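Local coordinates for protein oligogalacturonate lyase (PDB 3C5M) that probably cleaves oligogalacturonides as a lyase, and folds as a seven-bladed beta-propeller that binds a manganese ion, at residues D30-R35 with A53-G58; R60-L65 with D81-G86; R229-H234 with L274-V279. One frame throughout, in Å; residues are numbered along the deposited sequence.

Overall arrangement
From the N terminus, segment 30-35 enters first, at the edge strand 33-34, and contact 1 pairs it with the end of strand 49-54, closing a loop of 17 residues. The chain turns straight into strand 61-66, the next strand of the same sheet, where contact 2 opens; it closes a loop of 15 residues after strand 71-74. The two follow in series and touch, among other places through a salt bridge between Asp55 and Arg60. Contact 3 neither nests in nor crosses them. Its centre lies about 40 Å from that of contact 1, across the propeller, where it joins the outermost strands of two successive sheets.

Contact 1 (D30-R35 with A53-G58); sequences DIICHR and AGDFDG. Unlike the reference sequence in segment 30-35: Ile31 (reference Val).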
loop_
_atom_site.group_PDB
_atom_site.type_symbol
_atom_site.label_atom_id
_atom_site.label_comp_id
_atom_site.label_asym_id
_atom_site.label_seq_id
_atom_site.Cartn_x
_atom_site.Cartn_y
_atom_site.Cartn_z
ATOM N N ASP A 30 22.439 -9.008 4.793
ATOM C CA ASP A 30 23.421 -7.917 4.761
ATOM C C ASP A 30 23.107 -6.755 3.812
ATOM O O ASP A 30 23.879 -5.790 3.757
ATOM C CB ASP A 30 24.802 -8.454 4.397
ATOM C CG ASP A 30 24.758 -9.323 3.178
ATOM O OD1 ASP A 30 24.380 -10.504 3.315
ATOM O OD2 ASP A 30 25.070 -8.828 2.079
ATOM N N ILE A 31 22.011 -6.830 3.053
ATOM C CA ILE A 31 21.659 -5.732 2.133
ATOM C C ILE A 31 20.201 -5.316 2.326
ATOM O O ILE A 31 19.316 -6.158 2.475
ATOM C CB ILE A 31 21.932 -6.116 0.638
ATOM C CG1 ILE A 31 22.064 -4.852 -0.213
ATOM C CG2 ILE A 31 20.816 -6.995 0.091
ATOM C CD1 ILE A 31 23.138 -4.985 -1.258
ATOM N N ILE A 32 19.961 -4.014 2.357
ATOM C CA ILE A 32 18.612 -3.477 2.544
ATOM C C ILE A 32 17.621 -3.837 1.418
ATOM O O ILE A 32 17.912 -3.628 0.241
ATOM C CB ILE A 32 18.675 -1.948 2.671
ATOM C CG1 ILE A 32 19.528 -1.592 3.892
ATOM C CG2 ILE A 32 17.272 -1.367 2.759
ATOM C CD1 ILE A 32 19.743 -0.107 4.093
ATOM N N CYS A 33 16.462 -4.373 1.792
ATOM C CA CYS A 33 15.427 -4.743 0.840
ATOM C C CYS A 33 14.067 -4.572 1.481
ATOM O O CYS A 33 13.922 -4.749 2.688
ATOM C CB CYS A 33 15.547 -6.205 0.426
ATOM S SG CYS A 33 17.003 -6.594 -0.524
ATOM N N HIS A 34 13.065 -4.234 0.677
ATOM C CA HIS A 34 11.718 -4.106 1.201
ATOM C C HIS A 34 10.699 -4.294 0.107
ATOM O O HIS A 34 10.994 -4.096 -1.077
ATOM C CB HIS A 34 11.501 -2.744 1.851
ATOM C CG HIS A 34 11.443 -1.613 0.875
ATOM N ND1 HIS A 34 12.570 -0.966 0.413
ATOM C CD2 HIS A 34 10.390 -1.003 0.281
ATOM C CE1 HIS A 34 12.214 -0.005 -0.419
ATOM N NE2 HIS A 34 10.897 -0.006 -0.516
ATOM N N ARG A 35 9.494 -4.675 0.526
ATOM C CA ARG A 35 8.371 -4.889 -0.377
ATOM C C ARG A 35 7.674 -3.547 -0.623
ATOM O O ARG A 35 7.857 -2.596 0.141
ATOM C CB ARG A 35 7.384 -5.862 0.251
ATOM C CG ARG A 35 6.638 -5.302 1.442
ATOM C CD ARG A 35 5.728 -6.347 2.020
ATOM N NE ARG A 35 4.783 -6.905 1.045
ATOM C CZ ARG A 35 3.729 -6.250 0.582
ATOM N NH1 ARG A 35 3.486 -5.017 1.002
ATOM N NH2 ARG A 35 2.908 -6.828 -0.276
ATOM N N ALA A 53 12.205 -4.119 -3.881
ATOM C CA ALA A 53 13.317 -3.187 -4.002
ATOM C C ALA A 53 14.501 -3.594 -3.126
ATOM O O ALA A 53 14.316 -4.213 -2.068
ATOM C CB ALA A 53 12.857 -1.791 -3.620
ATOM N N GLY A 54 15.710 -3.242 -3.563
ATOM C CA GLY A 54 16.910 -3.559 -2.798
ATOM C C GLY A 54 18.080 -2.690 -3.210
ATOM O O GLY A 54 18.014 -2.020 -4.248
ATOM N N ASP A 55 19.155 -2.698 -2.422
ATOM C CA ASP A 55 20.338 -1.883 -2.736
ATOM C C ASP A 55 21.497 -2.643 -3.365
ATOM O O ASP A 55 22.631 -2.181 -3.318
ATOM C CB ASP A 55 20.836 -1.177 -1.479
ATOM C CG ASP A 55 19.776 -0.293 -0.849
ATOM O OD1 ASP A 55 20.074 0.412 0.147
ATOM O OD2 ASP A 55 18.635 -0.305 -1.356
ATOM N N PHE A 56 21.215 -3.791 -3.965
ATOM C CA PHE A 56 22.261 -4.582 -4.591
ATOM C C PHE A 56 23.173 -3.739 -5.474
ATOM O O PHE A 56 24.388 -3.931 -5.488
ATOM C CB PHE A 56 21.650 -5.700 -5.436
ATOM C CG PHE A 56 20.834 -6.667 -4.647
ATOM C CD1 PHE A 56 21.448 -7.677 -3.912
ATOM C CD2 PHE A 56 19.452 -6.553 -4.610
ATOM C CE1 PHE A 56 20.699 -8.562 -3.147
ATOM C CE2 PHE A 56 18.691 -7.432 -3.847
ATOM C CZ PHE A 56 19.320 -8.441 -3.115
ATOM N N ASP A 57 22.593 -2.802 -6.212
ATOM C CA ASP A 57 23.388 -1.973 -7.114
ATOM C C ASP A 57 23.741 -0.594 -6.550
ATOM O O ASP A 57 23.854 0.384 -7.291
ATOM C CB ASP A 57 22.663 -1.842 -8.456
ATOM C CG ASP A 57 23.532 -1.227 -9.534
ATOM O OD1 ASP A 57 24.734 -1.563 -9.601
ATOM O OD2 ASP A 57 23.009 -0.415 -10.330
ATOM N N GLY A 58 23.922 -0.527 -5.231
ATOM C CA GLY A 58 24.286 0.725 -4.595
ATOM C C GLY A 58 23.181 1.758 -4.583
ATOM O O GLY A 58 23.365 2.873 -4.098
#
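Cys33 and Gly54 face each other as an antiparallel non-hydrogen-bonded pair, CA to CA 4.1 Å, with His34 and Ala53 beside them as the hydrogen-bonded pair. Backbone bonds join His34 and Ala53 in both directions: His34 N gives to Ala53 O at 3.0 Å, and Ala53 N gives back to His34 O. Beyond the pair, Asp55 N reaches Ile32 O at 3.1 Å, with an N-H...O angle of 139°. A type I turn, Asp55 to Gly58, then leads the chain away.

The apolar contacts gather on Phe56. Ile31 meets it at about a right angle: CG2 lies 3.6 Å from Phe56 CE1, while CD1, carried on a CG1 trans to the backbone N (chi1 -159°), reaches over to Phe56 CA. Cys33 SG approaches the same ring obliquely, 3.8 Å from CE2, in a sulfur-aromatic contact. On the other face of the sheet, Ala53 CB sits over one face of the His34 imidazole, a CH-pi contact 4.1 Å from the ring centroid.

The carboxylate of Asp55 slants across the Ile32 side chain, OD1 3.7 Å from Ile32 CB, and its OD2 forms a salt bridge with Arg60.

Strand 33-34 is the outermost strand, at one edge, of this antiparallel propeller sheet, next to strand 49-54; the His34 side chain lies about 6 Å from that of the manganese ligand His355.

Contact 2 (R60-L65 with D81-G86); sequences RNYYLL and DNTFGG
Asn61 and Asp81 bring the two backbones nearest, 6.3 Å between their CA atoms, where strand 61-65 begins beside an irregular segment, 81-86, that curls past the end of the Tyr62 side chain. Tyr62 makes the largest contribution. With CG opposite its own carbonyl carbon about the CA-CB bond (chi1 -83°), the side chain reaches across to the loop and sets its hydroxyl among backbone atoms. The hydroxyl donates to Asn82 O at 2.6 Å, in the plane of that carbonyl and on a lone pair. Gly86 N gives a weak, bent bond to the same phenol oxygen, 2.8 Å from Tyr62 OH. One oxygen thus serves as donor at one end of the turn and as acceptor at the other. Thr83 CG2 lies over one face of the Tyr62 ring, whereas Asn82 O is at its edge.

The loop is shaped by an Asx turn, extended to an Asx motif: Asn82 OD1 accepts from Phe84 N at 3.1 Å and Gly85 N at 3.0 Å, which come from opposite faces of the amide plane. It links strand 71-74 of one propeller blade to strand 87-88 of the next, and the side chain of Phe84 stacks on His34 and comes within about 3 Å of that of the manganese ligand Gln350.

Arg60 crosses Thr83 at about a right angle. Its CG is 3.4 Å from Thr83 OG1 and also touches Thr83 CG2, and bends at chi2 and chi3 fold the chain before its guanidinium goes on to Asp55. Asp81 turns OD2 to within 3.6 Å of Asn61 CA; that oxygen is hydrogen-bonded by Thr76 OG1, and OD1 forms a salt bridge with Lys99.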
loop_
_atom_site.group_PDB
_atom_site.type_symbol
_atom_site.label_atom_id
_atom_site.label_comp_id
_atom_site.label_asym_id
_atom_site.label_seq_id
_atom_site.Cartn_x
_atom_site.Cartn_y
_atom_site.Cartn_z
ATOM N N ARG A 60 18.696 2.222 -4.226
ATOM C CA ARG A 60 17.413 1.622 -3.926
ATOM C C ARG A 60 16.705 1.504 -5.290
ATOM O O ARG A 60 16.165 2.490 -5.772
ATOM C CB ARG A 60 16.654 2.561 -2.979
ATOM C CG ARG A 60 15.412 1.985 -2.314
ATOM C CD ARG A 60 15.766 0.841 -1.373
ATOM N NE ARG A 60 16.759 1.224 -0.357
ATOM C CZ ARG A 60 16.520 2.024 0.679
ATOM N NH1 ARG A 60 15.307 2.545 0.863
ATOM N NH2 ARG A 60 17.497 2.295 1.533
ATOM N N ASN A 61 16.734 0.312 -5.905
ATOM C CA ASN A 61 16.108 0.030 -7.220
ATOM C C ASN A 61 15.095 -1.127 -7.187
ATOM O O ASN A 61 14.989 -1.827 -6.192
ATOM C CB ASN A 61 17.168 -0.348 -8.255
ATOM C CG ASN A 61 18.163 0.761 -8.506
ATOM O OD1 ASN A 61 17.774 1.904 -8.779
ATOM N ND2 ASN A 61 19.462 0.431 -8.430
ATOM N N TYR A 62 14.386 -1.351 -8.293
ATOM C CA TYR A 62 13.395 -2.423 -8.385
ATOM C C TYR A 62 13.937 -3.725 -8.948
ATOM O O TYR A 62 14.713 -3.742 -9.919
ATOM C CB TYR A 62 12.227 -1.991 -9.267
ATOM C CG TYR A 62 11.192 -1.171 -8.558
ATOM C CD1 TYR A 62 10.299 -1.763 -7.670
ATOM C CD2 TYR A 62 11.102 0.190 -8.775
ATOM C CE1 TYR A 62 9.337 -1.015 -7.017
ATOM C CE2 TYR A 62 10.153 0.942 -8.136
ATOM C CZ TYR A 62 9.266 0.343 -7.262
ATOM O OH TYR A 62 8.274 1.100 -6.681
ATOM N N TYR A 63 13.511 -4.831 -8.354
ATOM C CA TYR A 63 13.944 -6.141 -8.834
ATOM C C TYR A 63 12.717 -7.021 -9.056
ATOM O O TYR A 63 11.633 -6.714 -8.570
ATOM C CB TYR A 63 14.892 -6.787 -7.808
ATOM C CG TYR A 63 16.264 -6.118 -7.721
ATOM C CD1 TYR A 63 17.365 -6.647 -8.401
ATOM C CD2 TYR A 63 16.441 -4.923 -7.006
ATOM C CE1 TYR A 63 18.607 -6.003 -8.375
ATOM C CE2 TYR A 63 17.675 -4.266 -6.977
ATOM C CZ TYR A 63 18.754 -4.812 -7.665
ATOM O OH TYR A 63 19.966 -4.155 -7.661
ATOM N N LEU A 64 12.882 -8.079 -9.838
ATOM C CA LEU A 64 11.806 -9.029 -10.075
ATOM C C LEU A 64 12.435 -10.339 -9.643
ATOM O O LEU A 64 13.407 -10.783 -10.242
ATOM C CB LEU A 64 11.420 -9.120 -11.555
ATOM C CG LEU A 64 10.175 -9.989 -11.795
ATOM C CD1 LEU A 64 8.962 -9.261 -11.249
ATOM C CD2 LEU A 64 9.999 -10.286 -13.272
ATOM N N LEU A 65 11.900 -10.930 -8.584
ATOM C CA LEU A 65 12.413 -12.179 -8.054
ATOM C C LEU A 65 11.617 -13.350 -8.585
ATOM O O LEU A 65 10.386 -13.309 -8.630
ATOM C CB LEU A 65 12.341 -12.173 -6.523
ATOM C CG LEU A 65 12.759 -13.461 -5.803
ATOM C CD1 LEU A 65 14.200 -13.783 -6.133
ATOM C CD2 LEU A 65 12.585 -13.305 -4.289
ATOM N N ASP A 81 14.264 6.415 -7.624
ATOM C CA ASP A 81 13.084 5.580 -7.697
ATOM C C ASP A 81 12.278 5.667 -6.427
ATOM O O ASP A 81 12.839 5.763 -5.334
ATOM C CB ASP A 81 13.445 4.107 -7.893
ATOM C CG ASP A 81 14.309 3.861 -9.105
ATOM O OD1 ASP A 81 14.503 4.799 -9.914
ATOM O OD2 ASP A 81 14.797 2.714 -9.259
ATOM N N ASN A 82 10.956 5.644 -6.579
ATOM C CA ASN A 82 10.061 5.626 -5.435
ATOM C C ASN A 82 9.825 4.128 -5.354
ATOM O O ASN A 82 9.069 3.547 -6.133
ATOM C CB ASN A 82 8.776 6.357 -5.747
ATOM C CG ASN A 82 7.780 6.245 -4.638
ATOM O OD1 ASN A 82 7.410 5.146 -4.218
ATOM N ND2 ASN A 82 7.338 7.383 -4.138
ATOM N N THR A 83 10.499 3.488 -4.419
ATOM C CA THR A 83 10.409 2.044 -4.316
ATOM C C THR A 83 9.201 1.477 -3.639
ATOM O O THR A 83 9.109 0.262 -3.497
ATOM C CB THR A 83 11.676 1.491 -3.647
ATOM O OG1 THR A 83 11.982 2.263 -2.471
ATOM C CG2 THR A 83 12.843 1.580 -4.620
ATOM N N PHE A 84 8.263 2.332 -3.244
ATOM C CA PHE A 84 7.045 1.860 -2.564
ATOM C C PHE A 84 5.787 1.780 -3.427
ATOM O O PHE A 84 5.031 0.821 -3.317
ATOM C CB PHE A 84 6.731 2.743 -1.355
ATOM C CG PHE A 84 7.762 2.671 -0.286
ATOM C CD1 PHE A 84 8.899 3.468 -0.339
ATOM C CD2 PHE A 84 7.626 1.767 0.752
ATOM C CE1 PHE A 84 9.886 3.356 0.624
ATOM C CE2 PHE A 84 8.605 1.651 1.714
ATOM C CZ PHE A 84 9.738 2.446 1.651
ATOM N N GLY A 85 5.576 2.793 -4.267
ATOM C CA GLY A 85 4.395 2.835 -5.103
ATOM C C GLY A 85 4.378 1.878 -6.274
ATOM O O GLY A 85 3.325 1.628 -6.836
ATOM N N GLY A 86 5.526 1.324 -6.637
ATOM C CA GLY A 86 5.588 0.417 -7.771
ATOM C C GLY A 86 4.591 -0.717 -7.761
ATOM O O GLY A 86 4.181 -1.179 -6.693
#

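Contact 3 (R229-H234 with L274-V279); sequences RKIKEH and LENEEV
Arg229 and Leu274 cross at about a right angle where two successive blades of the seven-bladed propeller meet at their outer strands: 229-230 is the outermost strand of one antiparallel sheet, and 276-281 that of the next. The branched end of Leu274 is set against Arg229 CD and the edge of the guanidinium rather than its face. Leu274 CD2 touches Arg229 NE at 3.4 Å and Arg229 CD at 3.5 Å, CD1 stands 3.5 Å from the same NE, and CG lies in the guanidinium plane. A bend in the arginine chain at chi2 (82°) turns this end toward the leucine. The backbones come closest between Ile231 and Leu274, whose CA atoms are 6.0 Å apart. Leu274 itself has a left-handed backbone conformation, just ahead of the strand that starts at Asn276.

The second half of the contact is built on Asn276, whose side chain sets out toward the other segment. Ile231 meets it at about a right angle, with the methyl CG2 and the main-chain carbonyl both beside the amide group. The Ile231 side chain also packs on Leu220 and Met218, which belong to its own blade or the loop leading into it, and on Ala269 of the next blade.

Lys232 passes Asn276 at a slant. Its chain runs extended over the amide carbon, Lys232 CG to Asn276 CG being 4.0 Å, and bends only at chi4 (68°). There the ammonium group makes a cation-pi contact with Tyr267 and a hydrogen bond from NZ to Tyr254 OH. On the asparagine itself, Lys232 NZ rests 3.6 Å from Asn276 CB.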
loop_
_atom_site.group_PDB
_atom_site.type_symbol
_atom_site.label_atom_id
_atom_site.label_comp_id
_atom_site.label_asym_id
_atom_site.label_seq_id
_atom_site.Cartn_x
_atom_site.Cartn_y
_atom_site.Cartn_z
ATOM N N ARG A 229 -19.404 12.120 -2.833
ATOM C CA ARG A 229 -20.091 11.815 -1.588
ATOM C C ARG A 229 -19.212 11.137 -0.544
ATOM O O ARG A 229 -18.146 10.622 -0.859
ATOM C CB ARG A 229 -21.337 10.960 -1.866
ATOM C CG ARG A 229 -21.283 10.031 -3.088
ATOM C CD ARG A 229 -20.570 8.739 -2.792
ATOM N NE ARG A 229 -20.963 7.633 -3.675
ATOM C CZ ARG A 229 -20.722 7.566 -4.985
ATOM N NH1 ARG A 229 -21.124 6.507 -5.671
ATOM N NH2 ARG A 229 -20.090 8.553 -5.610
ATOM N N LYS A 230 -19.655 11.148 0.705
ATOM C CA LYS A 230 -18.888 10.526 1.768
ATOM C C LYS A 230 -19.397 9.111 2.007
ATOM O O LYS A 230 -20.596 8.888 2.074
ATOM C CB LYS A 230 -18.988 11.365 3.041
ATOM C CG LYS A 230 -20.399 11.762 3.394
ATOM C CD LYS A 230 -20.448 12.530 4.705
ATOM C CE LYS A 230 -19.622 13.800 4.638
ATOM N NZ LYS A 230 -19.611 14.496 5.949
ATOM N N ILE A 231 -18.472 8.163 2.118
ATOM C CA ILE A 231 -18.798 6.753 2.326
ATOM C C ILE A 231 -19.689 6.513 3.547
ATOM O O ILE A 231 -20.655 5.747 3.487
ATOM C CB ILE A 231 -17.496 5.910 2.471
ATOM C CG1 ILE A 231 -16.693 5.972 1.173
ATOM C CG2 ILE A 231 -17.833 4.466 2.823
ATOM C CD1 ILE A 231 -15.380 5.233 1.215
ATOM N N LYS A 232 -19.365 7.176 4.650
ATOM C CA LYS A 232 -20.119 7.016 5.888
ATOM C C LYS A 232 -20.527 8.390 6.392
ATOM O O LYS A 232 -19.863 9.381 6.105
ATOM C CB LYS A 232 -19.239 6.314 6.931
ATOM C CG LYS A 232 -19.944 5.782 8.165
ATOM C CD LYS A 232 -18.905 5.344 9.208
ATOM C CE LYS A 232 -19.494 4.464 10.320
ATOM N NZ LYS A 232 -19.936 3.113 9.854
ATOM N N GLU A 233 -21.632 8.438 7.131
ATOM C CA GLU A 233 -22.144 9.683 7.692
ATOM C C GLU A 233 -21.208 10.212 8.779
ATOM O O GLU A 233 -21.231 11.403 9.086
ATOM C CB GLU A 233 -23.541 9.468 8.294
ATOM C CG GLU A 233 -24.138 10.714 8.976
ATOM C CD GLU A 233 -25.315 10.410 9.924
ATOM O OE1 GLU A 233 -25.778 11.349 10.609
ATOM O OE2 GLU A 233 -25.777 9.249 9.991
ATOM N N HIS A 234 -20.392 9.328 9.355
ATOM C CA HIS A 234 -19.451 9.699 10.415
ATOM C C HIS A 234 -20.184 10.116 11.695
ATOM O O HIS A 234 -20.748 11.209 11.777
ATOM C CB HIS A 234 -18.520 10.825 9.923
ATOM C CG HIS A 234 -17.879 11.623 11.021
ATOM N ND1 HIS A 234 -18.508 12.684 11.638
ATOM C CD2 HIS A 234 -16.665 11.512 11.612
ATOM C CE1 HIS A 234 -17.710 13.192 12.560
ATOM N NE2 HIS A 234 -16.586 12.498 12.566
ATOM N N LEU A 274 -23.790 2.283 -0.642
ATOM C CA LEU A 274 -23.234 3.248 0.303
ATOM C C LEU A 274 -23.708 2.971 1.724
ATOM O O LEU A 274 -23.887 3.886 2.523
ATOM C CB LEU A 274 -23.577 4.689 -0.094
ATOM C CG LEU A 274 -22.625 5.417 -1.059
ATOM C CD1 LEU A 274 -22.711 4.817 -2.460
ATOM C CD2 LEU A 274 -22.990 6.901 -1.097
ATOM N N GLU A 275 -23.901 1.698 2.039
ATOM C CA GLU A 275 -24.331 1.321 3.369
ATOM C C GLU A 275 -23.202 0.582 4.075
ATOM O O GLU A 275 -22.715 -0.438 3.590
ATOM C CB GLU A 275 -25.557 0.430 3.288
ATOM C CG GLU A 275 -25.293 -0.908 2.674
ATOM C CD GLU A 275 -26.202 -1.959 3.248
ATOM O OE1 GLU A 275 -27.426 -1.875 3.020
ATOM O OE2 GLU A 275 -25.691 -2.858 3.947
ATOM N N ASN A 276 -22.783 1.098 5.225
ATOM C CA ASN A 276 -21.694 0.482 5.973
ATOM C C ASN A 276 -22.190 -0.565 6.963
ATOM O O ASN A 276 -23.345 -0.549 7.374
ATOM C CB ASN A 276 -20.885 1.560 6.706
ATOM C CG ASN A 276 -20.321 2.611 5.758
ATOM O OD1 ASN A 276 -21.066 3.343 5.106
ATOM N ND2 ASN A 276 -19.001 2.687 5.678
ATOM N N GLU A 277 -21.309 -1.484 7.335
ATOM C CA GLU A 277 -21.655 -2.535 8.278
ATOM C C GLU A 277 -20.412 -3.111 8.948
ATOM O O GLU A 277 -19.405 -3.393 8.295
ATOM C CB GLU A 277 -22.431 -3.653 7.577
ATOM C CG GLU A 277 -21.756 -4.195 6.330
ATOM C CD GLU A 277 -22.474 -5.404 5.761
ATOM O OE1 GLU A 277 -22.475 -6.462 6.427
ATOM O OE2 GLU A 277 -23.040 -5.294 4.652
ATOM N N GLU A 278 -20.494 -3.276 10.262
ATOM C CA GLU A 278 -19.401 -3.811 11.059
ATOM C C GLU A 278 -19.107 -5.261 10.670
ATOM O O GLU A 278 -20.018 -6.020 10.347
ATOM C CB GLU A 278 -19.780 -3.722 12.537
ATOM C CG GLU A 278 -18.724 -4.202 13.508
ATOM C CD GLU A 278 -19.210 -4.157 14.949
ATOM O OE1 GLU A 278 -19.604 -3.059 15.404
ATOM O OE2 GLU A 278 -19.197 -5.216 15.620
ATOM N N VAL A 279 -17.829 -5.630 10.693
ATOM C CA VAL A 279 -17.414 -6.986 10.349
ATOM C C VAL A 279 -16.797 -7.719 11.541
ATOM O O VAL A 279 -17.097 -8.891 11.772
ATOM C CB VAL A 279 -16.400 -6.989 9.190
ATOM C CG1 VAL A 279 -15.198 -6.163 9.560
ATOM C CG2 VAL A 279 -15.979 -8.415 8.870
#